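Local coordinates for alkaline phosphatase (Thermus thermophilus, PDB 7KWD), which probably hydrolyses phosphate monoesters at alkaline pH, as a homodimeric metalloenzyme whose active site holds zinc and magnesium ions, at residues Y38-F49 with D309-T320; G133-T142 with G263-R273. All blocks are in the same frame, centred on the assembly; numbering follows the deposited sequence.

Interaction 1: residues Y38-F49 with D309-T320; sequences YRNLIVFVYDGF and DTLLIVVSDHAT. With ZN (zinc ion), chain E; MG (magnesium ion), chain D.
Asp47 and Asp317 meet at one zinc ion at the C-terminal ends of two neighbouring parallel strands, 40-46 and 310-316, in the central sheet of the alkaline phosphatase fold. Asp47 OD1, Asp317 OD2 and His318 NE2 each bind the zinc at 2.2 Å, and Ser95, the predicted phosphoserine nucleophile, completes the site. Asp47 also reaches the magnesium through OD2 at 2.1 Å, so its carboxylate bridges the two metals; Thr148, Glu270 and three waters supply the other magnesium ligands. Backbone hydrogen bonds zip the strands together from Asn40 N to Asp309 O as far as Tyr46 N to Val315 O. On one face of the ladder Leu41, Val43 and Val45 lie beside Leu311, Ile313 and Val315, with Met464 of helix 459-468 against Leu41 and Val43. Phe44 and Tyr46 project from the other face onto helix 283-306, and Val314 CG1 touches Tyr46 CE1 at 3.6 Å. At the N-terminal end, Leu311 CB sits squarely over the Tyr38 ring, 3.7 Å from its centroid, a CH-pi contact. Arg39 forms a salt bridge there: NE and NH2 both reach Asp309 OD2 from the same face of the carboxylate, the oxygen staying near the guanidinium plane. Near the metal, Asp317 is also held by its other oxygen: Gly48 N donates to OD1 at 3.0 Å. With its OG anti to the backbone N (chi1 170°), Ser316 gives its hydroxyl proton to a lone pair of Phe49 O, 2.9 Å from OG and in the carbonyl plane.

Interaction 2: residues G133-T142 with G263-R273; sequences GKAVGLVTTT and GGFVLQVEAGR. With MG (magnesium ion), chain D.
Glu270 OE1 takes a 2.7 Å hydrogen bond from Thr140 OG1 on the anti side of the carboxylate, 31° out of its plane, and a second from a magnesium-bound water at 2.9 Å. The other oxygen, OE2, binds the magnesium itself at 2.0 Å, so Thr140 is a second-shell residue that steadies a metal ligand. CG of Glu270 lies anti to the backbone N (chi1 -161°) and the chain runs extended beyond it, alongside Thr140. The same Thr140 OG1 accepts from Thr142 N at 2.9 Å, closing an ST turn as the chain turns its corner at Thr141 and Thr142. Parallel backbone pairing joins 135-140 to 265-271, from Ala135 N to Gly264 O up to Glu270 N to Val139 O. Leu267 CD1 lies 3.6 Å from Gly137 O, where glycine offers no side chain, and touches Val139 CG2; on the other face Val136 CG2 and Val266 CG2 meet side by side at 3.7 Å. Gln268 NE2 donates to Thr148 O. Helix 125-131 packs over Val136 and Val266, helix 247-259 over Val139 and Val269, and strand 176-178 pairs with the far edge of 135-140.

Both contacts are buried parallel strand pairings, and adjacent in the central sheet: strands 40-46 and 265-271 are neighbours, joined by Val43 N to Leu267 O, so the order runs 310-316, 40-46, 265-271, 135-140. Interaction 2 is nested within the chain loop closed by interaction 1. At the N-terminal ends, where partly exposed residues gather, Lys134 NZ bonds to Arg39 O. At the C-terminal ends both reach the same magnesium, but with different chemistry: 38-49 with 309-320 brings ligands from both segments to zinc, whereas 133-142 with 263-273 contributes one direct ligand, from 263-273, backed by a threonine hydroxyl from the partner segment.

Interaction 1: residues Y38-F49 with D309-T320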
# COMPACT_ATOMS: atom_id res chain seq x y z
N TYR A 38 2.84 -18.85 25.36
CA TYR A 38 3.92 -19.47 24.64
C TYR A 38 5.16 -19.41 25.50
O TYR A 38 5.25 -18.58 26.41
CB TYR A 38 4.16 -18.77 23.29
CG TYR A 38 2.97 -18.82 22.37
CD1 TYR A 38 2.78 -19.87 21.50
CD2 TYR A 38 2.04 -17.79 22.38
CE1 TYR A 38 1.67 -19.89 20.64
CE2 TYR A 38 0.94 -17.80 21.56
CZ TYR A 38 0.75 -18.84 20.69
OH TYR A 38 -0.34 -18.84 19.87
N ARG A 39 6.11 -20.30 25.20
CA ARG A 39 7.43 -20.27 25.81
C ARG A 39 8.47 -19.57 24.95
O ARG A 39 9.42 -19.00 25.48
CB ARG A 39 7.94 -21.69 26.11
CG ARG A 39 8.98 -21.70 27.28
CD ARG A 39 9.62 -23.09 27.57
NE ARG A 39 9.97 -23.74 26.33
CZ ARG A 39 11.16 -24.25 26.03
NH1 ARG A 39 12.14 -24.24 26.92
NH2 ARG A 39 11.34 -24.79 24.81
N ASN A 40 8.31 -19.61 23.62
CA ASN A 40 9.29 -19.06 22.70
C ASN A 40 8.59 -18.08 21.76
O ASN A 40 7.42 -18.23 21.43
CB ASN A 40 9.98 -20.14 21.87
CG ASN A 40 10.59 -21.22 22.73
OD1 ASN A 40 11.29 -20.95 23.70
ND2 ASN A 40 10.33 -22.46 22.37
N LEU A 41 9.35 -17.08 21.31
CA LEU A 41 8.83 -16.00 20.47
C LEU A 41 9.86 -15.74 19.39
O LEU A 41 11.02 -15.48 19.69
CB LEU A 41 8.61 -14.73 21.29
CG LEU A 41 8.17 -13.49 20.52
CD1 LEU A 41 6.77 -13.68 19.97
CD2 LEU A 41 8.24 -12.29 21.45
N ILE A 42 9.41 -15.78 18.15
CA ILE A 42 10.23 -15.37 17.00
C ILE A 42 9.54 -14.16 16.39
O ILE A 42 8.32 -14.22 16.14
CB ILE A 42 10.38 -16.49 15.96
CG1 ILE A 42 10.90 -17.76 16.63
CG2 ILE A 42 11.30 -16.04 14.86
CD1 ILE A 42 10.92 -18.98 15.77
N VAL A 43 10.29 -13.09 16.18
CA VAL A 43 9.77 -11.88 15.53
C VAL A 43 10.54 -11.68 14.23
O VAL A 43 11.76 -11.46 14.25
CB VAL A 43 9.88 -10.64 16.43
CG1 VAL A 43 9.23 -9.43 15.76
CG2 VAL A 43 9.27 -10.88 17.84
N PHE A 44 9.84 -11.73 13.10
CA PHE A 44 10.44 -11.65 11.76
C PHE A 44 10.00 -10.29 11.21
O PHE A 44 8.84 -10.11 10.84
CB PHE A 44 9.99 -12.82 10.90
CG PHE A 44 10.72 -12.94 9.59
CD1 PHE A 44 11.73 -12.09 9.23
CD2 PHE A 44 10.32 -13.93 8.67
CE1 PHE A 44 12.36 -12.17 8.01
CE2 PHE A 44 10.99 -14.05 7.44
CZ PHE A 44 12.01 -13.16 7.11
N VAL A 45 10.93 -9.34 11.20
CA VAL A 45 10.65 -7.99 10.69
C VAL A 45 11.05 -7.92 9.23
O VAL A 45 12.20 -8.20 8.87
CB VAL A 45 11.40 -6.92 11.49
CG1 VAL A 45 11.10 -5.54 10.91
CG2 VAL A 45 11.04 -7.02 12.96
N TYR A 46 10.09 -7.53 8.38
CA TYR A 46 10.34 -7.14 7.00
C TYR A 46 10.51 -5.62 6.99
O TYR A 46 9.54 -4.87 7.00
CB TYR A 46 9.18 -7.56 6.11
CG TYR A 46 9.11 -9.02 5.67
CD1 TYR A 46 9.02 -10.06 6.58
CD2 TYR A 46 9.03 -9.34 4.31
CE1 TYR A 46 8.90 -11.36 6.16
CE2 TYR A 46 8.89 -10.65 3.88
CZ TYR A 46 8.83 -11.65 4.81
OH TYR A 46 8.73 -12.96 4.39
N ASP A 47 11.75 -5.13 6.99
CA ASP A 47 11.98 -3.71 7.11
C ASP A 47 11.65 -3.00 5.80
O ASP A 47 12.16 -3.37 4.75
CB ASP A 47 13.43 -3.43 7.50
CG ASP A 47 13.60 -2.09 8.12
OD1 ASP A 47 13.20 -1.12 7.43
OD2 ASP A 47 14.07 -1.99 9.29
N GLY A 48 10.81 -1.98 5.87
CA GLY A 48 10.47 -1.18 4.70
C GLY A 48 9.54 -1.82 3.69
O GLY A 48 9.37 -1.30 2.58
N PHE A 49 8.86 -2.90 4.09
CA PHE A 49 8.10 -3.75 3.19
C PHE A 49 6.69 -3.21 3.00
O PHE A 49 5.91 -3.13 3.94
CB PHE A 49 8.08 -5.17 3.76
CG PHE A 49 7.34 -6.19 2.94
CD1 PHE A 49 7.83 -6.62 1.72
CD2 PHE A 49 6.16 -6.79 3.44
CE1 PHE A 49 7.18 -7.61 0.99
CE2 PHE A 49 5.50 -7.76 2.71
CZ PHE A 49 6.02 -8.19 1.50
N ASP A 309 4.95 -24.64 21.34
CA ASP A 309 5.13 -23.64 22.39
C ASP A 309 5.72 -22.32 21.86
O ASP A 309 6.05 -21.44 22.66
CB ASP A 309 6.01 -24.21 23.52
CG ASP A 309 7.42 -24.56 23.05
OD1 ASP A 309 7.73 -24.41 21.84
OD2 ASP A 309 8.23 -24.96 23.91
N THR A 310 5.78 -22.15 20.54
CA THR A 310 6.50 -21.03 19.91
C THR A 310 5.55 -20.21 19.07
O THR A 310 4.84 -20.76 18.21
CB THR A 310 7.62 -21.54 19.01
OG1 THR A 310 8.52 -22.36 19.77
CG2 THR A 310 8.37 -20.37 18.37
N LEU A 311 5.57 -18.89 19.28
CA LEU A 311 4.79 -17.96 18.47
C LEU A 311 5.69 -17.27 17.45
O LEU A 311 6.77 -16.78 17.80
CB LEU A 311 4.10 -16.92 19.34
CG LEU A 311 3.44 -15.80 18.53
CD1 LEU A 311 2.25 -16.37 17.75
CD2 LEU A 311 2.97 -14.68 19.42
N LEU A 312 5.23 -17.19 16.20
CA LEU A 312 5.93 -16.46 15.16
C LEU A 312 5.11 -15.24 14.80
O LEU A 312 3.94 -15.35 14.40
CB LEU A 312 6.19 -17.33 13.93
CG LEU A 312 6.60 -16.55 12.69
CD1 LEU A 312 7.93 -15.82 12.92
CD2 LEU A 312 6.64 -17.46 11.51
N ILE A 313 5.71 -14.06 14.96
CA ILE A 313 5.14 -12.80 14.51
C ILE A 313 5.92 -12.35 13.28
O ILE A 313 7.14 -12.21 13.35
CB ILE A 313 5.21 -11.71 15.61
CG1 ILE A 313 4.43 -12.14 16.84
CG2 ILE A 313 4.72 -10.36 15.04
CD1 ILE A 313 4.37 -11.07 17.94
N VAL A 314 5.21 -12.09 12.18
CA VAL A 314 5.80 -11.55 10.96
C VAL A 314 5.21 -10.16 10.73
O VAL A 314 3.98 -10.01 10.64
CB VAL A 314 5.56 -12.46 9.75
CG1 VAL A 314 6.32 -11.98 8.54
CG2 VAL A 314 5.98 -13.86 10.10
N VAL A 315 6.07 -9.15 10.65
CA VAL A 315 5.59 -7.78 10.66
C VAL A 315 6.52 -6.92 9.82
O VAL A 315 7.75 -7.10 9.83
CB VAL A 315 5.51 -7.23 12.10
CG1 VAL A 315 6.90 -7.10 12.69
CG2 VAL A 315 4.73 -5.91 12.14
N SER A 316 5.93 -5.97 9.12
CA SER A 316 6.71 -4.89 8.51
C SER A 316 6.76 -3.72 9.47
O SER A 316 5.76 -3.42 10.15
CB SER A 316 6.09 -4.45 7.18
OG SER A 316 6.73 -3.27 6.74
N ASP A 317 7.91 -3.02 9.53
CA ASP A 317 7.99 -1.87 10.45
C ASP A 317 7.49 -0.57 9.84
O ASP A 317 7.16 0.35 10.59
CB ASP A 317 9.41 -1.69 10.99
CG ASP A 317 10.40 -1.27 9.95
OD1 ASP A 317 10.21 -1.51 8.74
OD2 ASP A 317 11.42 -0.69 10.38
N HIS A 318 7.43 -0.47 8.52
CA HIS A 318 6.83 0.64 7.78
C HIS A 318 7.04 0.34 6.30
O HIS A 318 7.88 -0.50 5.93
CB HIS A 318 7.48 1.99 8.10
CG HIS A 318 8.95 1.94 7.93
ND1 HIS A 318 9.56 2.02 6.69
CD2 HIS A 318 9.93 1.70 8.82
CE1 HIS A 318 10.85 1.86 6.84
NE2 HIS A 318 11.10 1.69 8.12
N ALA A 319 6.32 1.06 5.46
CA ALA A 319 6.51 1.00 4.04
C ALA A 319 7.60 1.98 3.61
O ALA A 319 7.85 2.99 4.26
CB ALA A 319 5.20 1.34 3.31
N THR A 320 8.25 1.66 2.48
CA THR A 320 9.28 2.51 1.92
C THR A 320 9.18 2.53 0.40
O THR A 320 9.04 1.48 -0.24
CB THR A 320 10.67 2.05 2.35
OG1 THR A 320 10.74 2.15 3.75
CG2 THR A 320 11.78 2.95 1.72
ZN ZN E . 12.70 0.37 8.97
MG MG D . 16.07 -2.22 10.06
O HOH W 1 17.84 -2.60 11.15
O HOH W 2 16.49 -0.33 10.34
O HOH W 3 16.79 -1.92 7.87

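Interaction 2: residues G133-T142 with G263-R273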
# COMPACT_ATOMS: atom_id res chain seq x y z
N GLY A 133 15.05 -15.09 31.84
CA GLY A 133 15.69 -16.35 31.57
C GLY A 133 15.59 -16.84 30.15
O GLY A 133 15.97 -17.99 29.88
N LYS A 134 15.07 -16.04 29.22
CA LYS A 134 15.08 -16.47 27.83
C LYS A 134 16.44 -16.16 27.21
O LYS A 134 17.02 -15.11 27.46
CB LYS A 134 13.98 -15.75 27.03
CG LYS A 134 12.53 -15.75 27.67
CD LYS A 134 11.84 -17.07 27.51
CE LYS A 134 10.51 -17.12 28.34
NZ LYS A 134 9.82 -18.39 28.14
N ALA A 135 16.94 -17.09 26.39
CA ALA A 135 18.01 -16.79 25.45
C ALA A 135 17.51 -15.80 24.40
O ALA A 135 16.33 -15.76 24.06
CB ALA A 135 18.50 -18.07 24.79
N VAL A 136 18.43 -14.98 23.89
CA VAL A 136 18.12 -13.93 22.94
C VAL A 136 19.01 -14.10 21.71
O VAL A 136 20.22 -14.32 21.84
CB VAL A 136 18.33 -12.53 23.55
CG1 VAL A 136 18.08 -11.42 22.52
CG2 VAL A 136 17.44 -12.34 24.75
N GLY A 137 18.40 -13.97 20.54
CA GLY A 137 19.14 -13.96 19.28
C GLY A 137 18.71 -12.78 18.42
O GLY A 137 17.54 -12.43 18.37
N LEU A 138 19.69 -12.16 17.75
CA LEU A 138 19.45 -11.12 16.76
C LEU A 138 20.12 -11.53 15.45
O LEU A 138 21.33 -11.75 15.39
CB LEU A 138 19.99 -9.77 17.24
CG LEU A 138 19.43 -9.25 18.58
CD1 LEU A 138 20.19 -8.02 19.09
CD2 LEU A 138 17.96 -8.91 18.42
N VAL A 139 19.34 -11.62 14.39
CA VAL A 139 19.84 -12.06 13.10
C VAL A 139 19.35 -11.08 12.06
O VAL A 139 18.13 -10.85 11.95
CB VAL A 139 19.36 -13.49 12.75
CG1 VAL A 139 19.91 -13.88 11.37
CG2 VAL A 139 19.83 -14.47 13.79
N THR A 140 20.27 -10.52 11.28
CA THR A 140 19.83 -9.53 10.31
C THR A 140 20.77 -9.42 9.13
O THR A 140 21.91 -9.86 9.19
CB THR A 140 19.71 -8.15 10.97
OG1 THR A 140 19.38 -7.16 9.99
CG2 THR A 140 21.03 -7.77 11.63
N THR A 141 20.25 -8.86 8.03
CA THR A 141 21.07 -8.54 6.87
C THR A 141 21.63 -7.12 6.93
O THR A 141 22.44 -6.76 6.07
CB THR A 141 20.27 -8.70 5.57
OG1 THR A 141 19.08 -7.91 5.64
CG2 THR A 141 19.91 -10.16 5.33
N THR A 142 21.20 -6.30 7.89
CA THR A 142 21.88 -5.04 8.13
C THR A 142 23.11 -5.28 9.00
O THR A 142 23.37 -6.41 9.45
CB THR A 142 20.95 -4.02 8.81
OG1 THR A 142 20.64 -4.49 10.13
CG2 THR A 142 19.65 -3.82 8.02
N GLY A 263 15.42 -22.47 29.39
CA GLY A 263 14.46 -21.42 29.68
C GLY A 263 13.68 -20.87 28.49
O GLY A 263 12.86 -19.97 28.69
N GLY A 264 13.86 -21.39 27.30
CA GLY A 264 13.17 -20.84 26.15
C GLY A 264 13.94 -19.67 25.57
O GLY A 264 15.01 -19.28 26.06
N PHE A 265 13.40 -19.11 24.49
CA PHE A 265 14.15 -18.09 23.76
C PHE A 265 13.28 -17.10 23.03
O PHE A 265 12.10 -17.34 22.77
CB PHE A 265 15.09 -18.77 22.74
CG PHE A 265 14.37 -19.31 21.52
CD1 PHE A 265 13.98 -20.65 21.48
CD2 PHE A 265 14.14 -18.49 20.40
CE1 PHE A 265 13.31 -21.16 20.37
CE2 PHE A 265 13.49 -18.99 19.28
CZ PHE A 265 13.09 -20.35 19.26
N VAL A 266 13.89 -15.97 22.69
CA VAL A 266 13.33 -14.97 21.80
C VAL A 266 14.34 -14.70 20.69
O VAL A 266 15.55 -14.69 20.93
CB VAL A 266 12.97 -13.66 22.54
CG1 VAL A 266 11.91 -13.96 23.62
CG2 VAL A 266 14.20 -13.00 23.15
N LEU A 267 13.85 -14.50 19.48
CA LEU A 267 14.67 -14.30 18.31
C LEU A 267 14.04 -13.19 17.49
O LEU A 267 12.83 -13.20 17.26
CB LEU A 267 14.76 -15.59 17.49
CG LEU A 267 15.25 -15.54 16.05
CD1 LEU A 267 16.69 -15.02 16.09
CD2 LEU A 267 15.17 -16.93 15.39
N GLN A 268 14.85 -12.24 17.06
CA GLN A 268 14.46 -11.32 16.01
C GLN A 268 15.22 -11.72 14.75
O GLN A 268 16.45 -11.89 14.78
CB GLN A 268 14.76 -9.87 16.36
CG GLN A 268 14.19 -8.89 15.30
CD GLN A 268 14.75 -7.48 15.38
OE1 GLN A 268 15.66 -7.11 14.65
NE2 GLN A 268 14.15 -6.66 16.24
N VAL A 269 14.50 -11.94 13.67
CA VAL A 269 15.08 -12.09 12.34
C VAL A 269 14.67 -10.86 11.56
O VAL A 269 13.49 -10.53 11.53
CB VAL A 269 14.57 -13.36 11.63
CG1 VAL A 269 15.23 -13.50 10.24
CG2 VAL A 269 14.81 -14.57 12.51
N GLU A 270 15.64 -10.20 10.93
CA GLU A 270 15.35 -9.00 10.16
C GLU A 270 15.76 -9.16 8.71
O GLU A 270 16.94 -9.42 8.41
CB GLU A 270 16.04 -7.75 10.72
CG GLU A 270 15.32 -6.49 10.17
CD GLU A 270 16.18 -5.27 10.21
OE1 GLU A 270 17.37 -5.42 10.58
OE2 GLU A 270 15.67 -4.21 9.88
N ALA A 271 14.79 -9.03 7.81
CA ALA A 271 15.07 -8.82 6.39
C ALA A 271 15.18 -7.32 6.24
O ALA A 271 14.25 -6.63 5.83
CB ALA A 271 13.97 -9.41 5.52
N GLY A 272 16.36 -6.81 6.64
CA GLY A 272 16.51 -5.38 6.83
C GLY A 272 16.84 -4.58 5.62
O GLY A 272 16.87 -3.34 5.70
N ARG A 273 17.11 -5.22 4.48
CA ARG A 273 17.54 -4.48 3.30
C ARG A 273 16.46 -4.39 2.24
O ARG A 273 16.68 -3.76 1.19
CB ARG A 273 18.83 -5.09 2.72
CG ARG A 273 19.95 -5.22 3.80
CD ARG A 273 21.37 -5.07 3.25
NE ARG A 273 21.60 -3.70 2.79
CZ ARG A 273 22.51 -3.35 1.89
NH1 ARG A 273 23.31 -4.27 1.36
NH2 ARG A 273 22.60 -2.09 1.54
MG MG D . 16.07 -2.22 10.06
O HOH W 4 17.76 -8.83 14.18
O HOH W 5 17.09 -7.99 3.81
O HOH W 1 17.84 -2.60 11.15
O HOH W 3 16.79 -1.92 7.87
O HOH W 2 16.49 -0.33 10.34